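Local coordinates for 457aa long hypothetical protein (Pyrococcus horikoshii, PDB 2CSU) that is of unknown function but probably combines a Rossmann-type CoA-binding domain with two related domains of the succinyl-CoA synthetase superfamily, at residues 276-288 against 427-440. Residues are numbered along the deposited sequence; the frame is centred on the assembly and turned at random.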
loop_
_atom_site.group_PDB
_atom_site.type_symbol
_atom_site.label_atom_id
_atom_site.label_comp_id
_atom_site.label_asym_id
_atom_site.label_seq_id
_atom_site.Cartn_x
_atom_site.Cartn_y
_atom_site.Cartn_z
ATOM N N ILE A 276 -4.070 9.259 1.128
ATOM C CA ILE A 276 -3.890 9.156 -0.303
ATOM C C ILE A 276 -4.673 7.937 -0.777
ATOM O O ILE A 276 -5.561 8.048 -1.628
ATOM C CB ILE A 276 -2.379 9.001 -0.630
ATOM C CG1 ILE A 276 -1.665 10.321 -0.335
ATOM C CG2 ILE A 276 -2.170 8.619 -2.101
ATOM C CD1 ILE A 276 -0.127 10.189 -0.223
ATOM N N ASP A 277 -4.368 6.786 -0.184
ATOM C CA ASP A 277 -5.021 5.540 -0.541
ATOM C C ASP A 277 -6.537 5.575 -0.486
ATOM O O ASP A 277 -7.195 4.990 -1.343
ATOM C CB ASP A 277 -4.467 4.385 0.305
ATOM C CG ASP A 277 -3.282 3.700 -0.371
ATOM O OD1 ASP A 277 -3.491 3.126 -1.453
ATOM O OD2 ASP A 277 -2.151 3.738 0.156
ATOM N N GLU A 278 -7.100 6.272 0.498
ATOM C CA GLU A 278 -8.547 6.369 0.589
ATOM C C GLU A 278 -9.076 7.184 -0.572
ATOM O O GLU A 278 -10.076 6.819 -1.186
ATOM C CB GLU A 278 -8.981 7.037 1.902
ATOM C CG GLU A 278 -8.643 6.248 3.161
ATOM C CD GLU A 278 -9.255 6.872 4.417
ATOM O OE1 GLU A 278 -9.929 7.928 4.306
ATOM O OE2 GLU A 278 -9.059 6.304 5.513
HETATM N N MSE A 279 -8.416 8.305 -0.850
HETATM C CA MSE A 279 -8.807 9.196 -1.943
HETATM C C MSE A 279 -8.858 8.403 -3.256
HETATM O O MSE A 279 -9.835 8.466 -3.997
HETATM C CB MSE A 279 -7.792 10.364 -2.075
HETATM C CG MSE A 279 -8.111 11.406 -3.192
HETATM SE SE MSE A 279 -6.773 12.584 -3.637
HETATM C CE MSE A 279 -5.584 11.425 -4.347
ATOM N N LEU A 280 -7.789 7.667 -3.530
ATOM C CA LEU A 280 -7.690 6.865 -4.743
ATOM C C LEU A 280 -8.655 5.695 -4.746
ATOM O O LEU A 280 -9.274 5.403 -5.766
ATOM C CB LEU A 280 -6.273 6.325 -4.897
ATOM C CG LEU A 280 -5.156 7.351 -5.112
ATOM C CD1 LEU A 280 -3.816 6.672 -4.950
ATOM C CD2 LEU A 280 -5.286 7.979 -6.490
ATOM N N SER A 281 -8.773 5.017 -3.604
ATOM C CA SER A 281 -9.647 3.859 -3.505
ATOM C C SER A 281 -11.103 4.255 -3.696
ATOM O O SER A 281 -11.871 3.539 -4.355
ATOM C CB SER A 281 -9.469 3.166 -2.152
ATOM O OG SER A 281 -8.106 2.856 -1.884
HETATM N N MSE A 282 -11.466 5.408 -3.141
HETATM C CA MSE A 282 -12.853 5.853 -3.195
HETATM C C MSE A 282 -13.231 6.372 -4.584
HETATM O O MSE A 282 -14.367 6.288 -5.028
HETATM C CB MSE A 282 -13.036 6.972 -2.168
HETATM C CG MSE A 282 -13.171 6.441 -0.739
HETATM SE SE MSE A 282 -13.090 7.754 0.487
HETATM C CE MSE A 282 -14.392 8.798 -0.183
ATOM N N ALA A 283 -12.230 6.961 -5.264
ATOM C CA ALA A 283 -12.511 7.636 -6.526
ATOM C C ALA A 283 -12.653 6.664 -7.701
ATOM O O ALA A 283 -13.470 6.840 -8.597
ATOM C CB ALA A 283 -11.374 8.622 -6.797
ATOM N N ARG A 284 -11.793 5.631 -7.698
ATOM C CA ARG A 284 -11.761 4.747 -8.856
ATOM C C ARG A 284 -12.757 3.595 -8.707
ATOM O O ARG A 284 -12.715 2.606 -9.427
ATOM C CB ARG A 284 -10.342 4.193 -8.994
ATOM C CG ARG A 284 -10.006 3.177 -7.903
ATOM C CD ARG A 284 -8.892 2.217 -8.334
ATOM N NE ARG A 284 -8.121 1.765 -7.170
ATOM C CZ ARG A 284 -7.793 0.462 -7.115
ATOM N NH1 ARG A 284 -8.158 -0.357 -8.087
ATOM N NH2 ARG A 284 -7.093 0.001 -6.075
ATOM N N ALA A 285 -13.659 3.753 -7.721
ATOM C CA ALA A 285 -14.692 2.744 -7.529
ATOM C C ALA A 285 -15.928 3.054 -8.370
ATOM O O ALA A 285 -16.877 2.283 -8.449
ATOM C CB ALA A 285 -15.070 2.719 -6.049
ATOM N N PHE A 286 -15.913 4.252 -8.982
ATOM C CA PHE A 286 -17.069 4.636 -9.783
ATOM C C PHE A 286 -16.958 4.111 -11.217
ATOM O O PHE A 286 -17.515 4.666 -12.155
ATOM C CB PHE A 286 -17.156 6.163 -9.794
ATOM C CG PHE A 286 -17.537 6.660 -8.430
ATOM C CD1 PHE A 286 -18.874 6.656 -8.046
ATOM C CD2 PHE A 286 -16.562 7.133 -7.568
ATOM C CE1 PHE A 286 -19.231 7.129 -6.791
ATOM C CE2 PHE A 286 -16.929 7.603 -6.309
ATOM C CZ PHE A 286 -18.261 7.602 -5.916
ATOM N N SER A 287 -16.175 3.025 -11.359
ATOM C CA SER A 287 -16.200 2.283 -12.613
ATOM C C SER A 287 -17.373 1.302 -12.611
ATOM O O SER A 287 -17.686 0.638 -13.593
ATOM C CB SER A 287 -14.879 1.522 -12.742
ATOM O OG SER A 287 -15.092 0.142 -12.435
ATOM N N GLN A 288 -18.001 1.197 -11.423
ATOM C CA GLN A 288 -19.167 0.338 -11.270
ATOM C C GLN A 288 -20.432 1.170 -11.041
ATOM O O GLN A 288 -20.392 2.378 -10.854
ATOM C CB GLN A 288 -18.928 -0.576 -10.064
ATOM C CG GLN A 288 -17.728 -1.502 -10.262
ATOM C CD GLN A 288 -18.195 -2.791 -10.894
ATOM O OE1 GLN A 288 -19.184 -3.397 -10.515
ATOM N NE2 GLN A 288 -17.417 -3.210 -11.912
ATOM N N GLY A 427 -13.363 -3.580 -15.771
ATOM C CA GLY A 427 -14.084 -2.559 -15.016
ATOM C C GLY A 427 -14.358 -2.996 -13.574
ATOM O O GLY A 427 -15.095 -2.359 -12.833
ATOM N N ILE A 428 -13.689 -3.993 -13.009
ATOM C CA ILE A 428 -13.851 -4.300 -11.592
ATOM C C ILE A 428 -12.711 -3.752 -10.750
ATOM O O ILE A 428 -11.597 -4.279 -10.792
ATOM C CB ILE A 428 -13.908 -5.822 -11.353
ATOM C CG1 ILE A 428 -15.150 -6.410 -12.026
ATOM C CG2 ILE A 428 -13.874 -6.116 -9.857
ATOM C CD1 ILE A 428 -15.297 -7.916 -11.822
ATOM N N PRO A 429 -12.976 -2.691 -9.965
ATOM C CA PRO A 429 -11.929 -2.103 -9.116
ATOM C C PRO A 429 -11.399 -3.204 -8.200
ATOM O O PRO A 429 -12.175 -3.902 -7.552
ATOM C CB PRO A 429 -12.678 -1.014 -8.335
ATOM C CG PRO A 429 -13.813 -0.656 -9.240
ATOM C CD PRO A 429 -14.260 -2.001 -9.767
ATOM N N THR A 430 -10.085 -3.362 -8.149
ATOM C CA THR A 430 -9.490 -4.397 -7.319
ATOM C C THR A 430 -8.525 -3.830 -6.302
ATOM O O THR A 430 -7.586 -3.097 -6.635
ATOM C CB THR A 430 -8.794 -5.453 -8.188
ATOM O OG1 THR A 430 -9.793 -6.157 -8.938
ATOM C CG2 THR A 430 -8.010 -6.456 -7.322
ATOM N N TYR A 431 -8.756 -4.195 -5.051
ATOM C CA TYR A 431 -7.938 -3.694 -3.964
ATOM C C TYR A 431 -7.107 -4.776 -3.324
ATOM O O TYR A 431 -7.358 -5.952 -3.527
ATOM C CB TYR A 431 -8.846 -3.010 -2.933
ATOM C CG TYR A 431 -9.699 -1.932 -3.567
ATOM C CD1 TYR A 431 -10.871 -2.252 -4.266
ATOM C CD2 TYR A 431 -9.304 -0.598 -3.523
ATOM C CE1 TYR A 431 -11.626 -1.261 -4.901
ATOM C CE2 TYR A 431 -10.043 0.392 -4.156
ATOM C CZ TYR A 431 -11.200 0.062 -4.841
ATOM O OH TYR A 431 -11.925 1.061 -5.454
ATOM N N GLU A 432 -6.119 -4.369 -2.539
ATOM C CA GLU A 432 -5.231 -5.314 -1.884
ATOM C C GLU A 432 -5.344 -5.178 -0.369
ATOM O O GLU A 432 -4.706 -5.923 0.373
ATOM C CB GLU A 432 -3.777 -5.067 -2.356
ATOM C CG GLU A 432 -2.709 -5.933 -1.691
ATOM C CD GLU A 432 -1.474 -6.163 -2.575
ATOM O OE1 GLU A 432 -0.394 -6.501 -2.032
ATOM O OE2 GLU A 432 -1.587 -6.022 -3.817
ATOM N N ARG A 433 -6.178 -4.242 0.075
ATOM C CA ARG A 433 -6.373 -3.983 1.503
ATOM C C ARG A 433 -7.835 -4.003 1.942
ATOM O O ARG A 433 -8.706 -3.502 1.249
ATOM C CB ARG A 433 -5.824 -2.608 1.887
ATOM C CG ARG A 433 -4.371 -2.348 1.536
ATOM C CD ARG A 433 -3.945 -1.011 2.108
ATOM N NE ARG A 433 -2.532 -0.758 1.889
ATOM C CZ ARG A 433 -2.027 -0.203 0.792
ATOM N NH1 ARG A 433 -2.838 0.167 -0.195
ATOM N NH2 ARG A 433 -0.711 -0.024 0.682
ATOM N N PRO A 434 -8.116 -4.577 3.114
ATOM C CA PRO A 434 -9.500 -4.603 3.582
ATOM C C PRO A 434 -10.033 -3.175 3.723
ATOM O O PRO A 434 -11.172 -2.899 3.363
ATOM C CB PRO A 434 -9.390 -5.321 4.923
ATOM C CG PRO A 434 -8.310 -6.310 4.660
ATOM C CD PRO A 434 -7.274 -5.470 3.929
ATOM N N GLU A 435 -9.196 -2.265 4.224
ATOM C CA GLU A 435 -9.637 -0.879 4.398
ATOM C C GLU A 435 -9.894 -0.166 3.077
ATOM O O GLU A 435 -10.781 0.681 2.982
ATOM C CB GLU A 435 -8.623 -0.077 5.228
ATOM C CG GLU A 435 -7.189 -0.120 4.724
ATOM C CD GLU A 435 -6.442 -1.330 5.222
ATOM O OE1 GLU A 435 -7.071 -2.417 5.328
ATOM O OE2 GLU A 435 -5.224 -1.198 5.499
ATOM N N ASP A 436 -9.127 -0.520 2.055
ATOM C CA ASP A 436 -9.277 0.100 0.739
ATOM C C ASP A 436 -10.590 -0.280 0.060
ATOM O O ASP A 436 -11.298 0.582 -0.465
ATOM C CB ASP A 436 -8.095 -0.293 -0.154
ATOM C CG ASP A 436 -6.811 0.460 0.201
ATOM O OD1 ASP A 436 -5.798 0.286 -0.512
ATOM O OD2 ASP A 436 -6.813 1.224 1.184
ATOM N N VAL A 437 -10.926 -1.568 0.060
ATOM C CA VAL A 437 -12.168 -1.998 -0.568
ATOM C C VAL A 437 -13.347 -1.424 0.244
ATOM O O VAL A 437 -14.368 -1.048 -0.320
ATOM C CB VAL A 437 -12.231 -3.572 -0.684
ATOM C CG1 VAL A 437 -12.207 -4.222 0.686
ATOM C CG2 VAL A 437 -13.470 -4.008 -1.484
ATOM N N ALA A 438 -13.187 -1.325 1.563
ATOM C CA ALA A 438 -14.246 -0.764 2.414
ATOM C C ALA A 438 -14.456 0.706 2.076
ATOM O O ALA A 438 -15.587 1.181 2.019
ATOM C CB ALA A 438 -13.883 -0.911 3.922
ATOM N N SER A 439 -13.370 1.437 1.850
ATOM C CA SER A 439 -13.499 2.849 1.505
ATOM C C SER A 439 -14.244 3.004 0.198
ATOM O O SER A 439 -15.072 3.906 0.045
ATOM C CB SER A 439 -12.123 3.507 1.381
ATOM O OG SER A 439 -11.438 3.494 2.615
ATOM N N ALA A 440 -13.947 2.117 -0.750
ATOM C CA ALA A 440 -14.586 2.161 -2.058
ATOM C C ALA A 440 -16.061 1.866 -1.918
ATOM O O ALA A 440 -16.896 2.525 -2.543
ATOM C CB ALA A 440 -13.933 1.149 -3.015
#
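Arg284, just after helix 276-283, reaches across one face of the Tyr431 ring to the backbone of Thr430. From CB, its CG lies between the backbone N and the carbonyl carbon (chi1 72°) and passes 3.8 Å from Tyr431 OH; the chain then runs extended, bringing NE to 3.8 Å from Tyr431 CE2. The guanidinium lies over the ring in an off-centre cation-pi contact, CZ 4.2 Å from the ring centroid and the two planes 33° apart. At the tip NH1 and NH2 both donate to Thr430 O, nearly in the guanidinium plane but from above the carbonyl plane, and NH1 also forms a salt bridge with Glu424. The hydroxyl of Tyr431 is held in turn: OH donates to a lone pair of Ser281 O at 2.7 Å. Beside it, the CB atoms of Ala285 and Ala440 meet at 3.6 Å. The contact joins the succinyl-CoA ligase-like flavodoxin domain to the ligase-CoA domain: helix 276-283 follows strand 271-273 of one sheet, and strand 430-431 pairs in parallel with strand 406-411 of another. The axes of helices 276-283 and 434-440 approach to 7.7 Å at -49°, with Ser281 and Met282 against Ser439 and Ala440. Toward the helix starts, Arg433 NH1 bridges Asp277 OD1 (3.3 Å) and Asp436 OD1, which probably eases the closeness of the two carboxylates; Arg433 also pairs with Asp277 of the second subunit, and Asp277 with Arg433 of that subunit and Lys168 of its own chain. Past the helix, Gln288 NE2 donates to Gly427 O at 2.6 Å, while Gln288 CG packs on Pro429 CD.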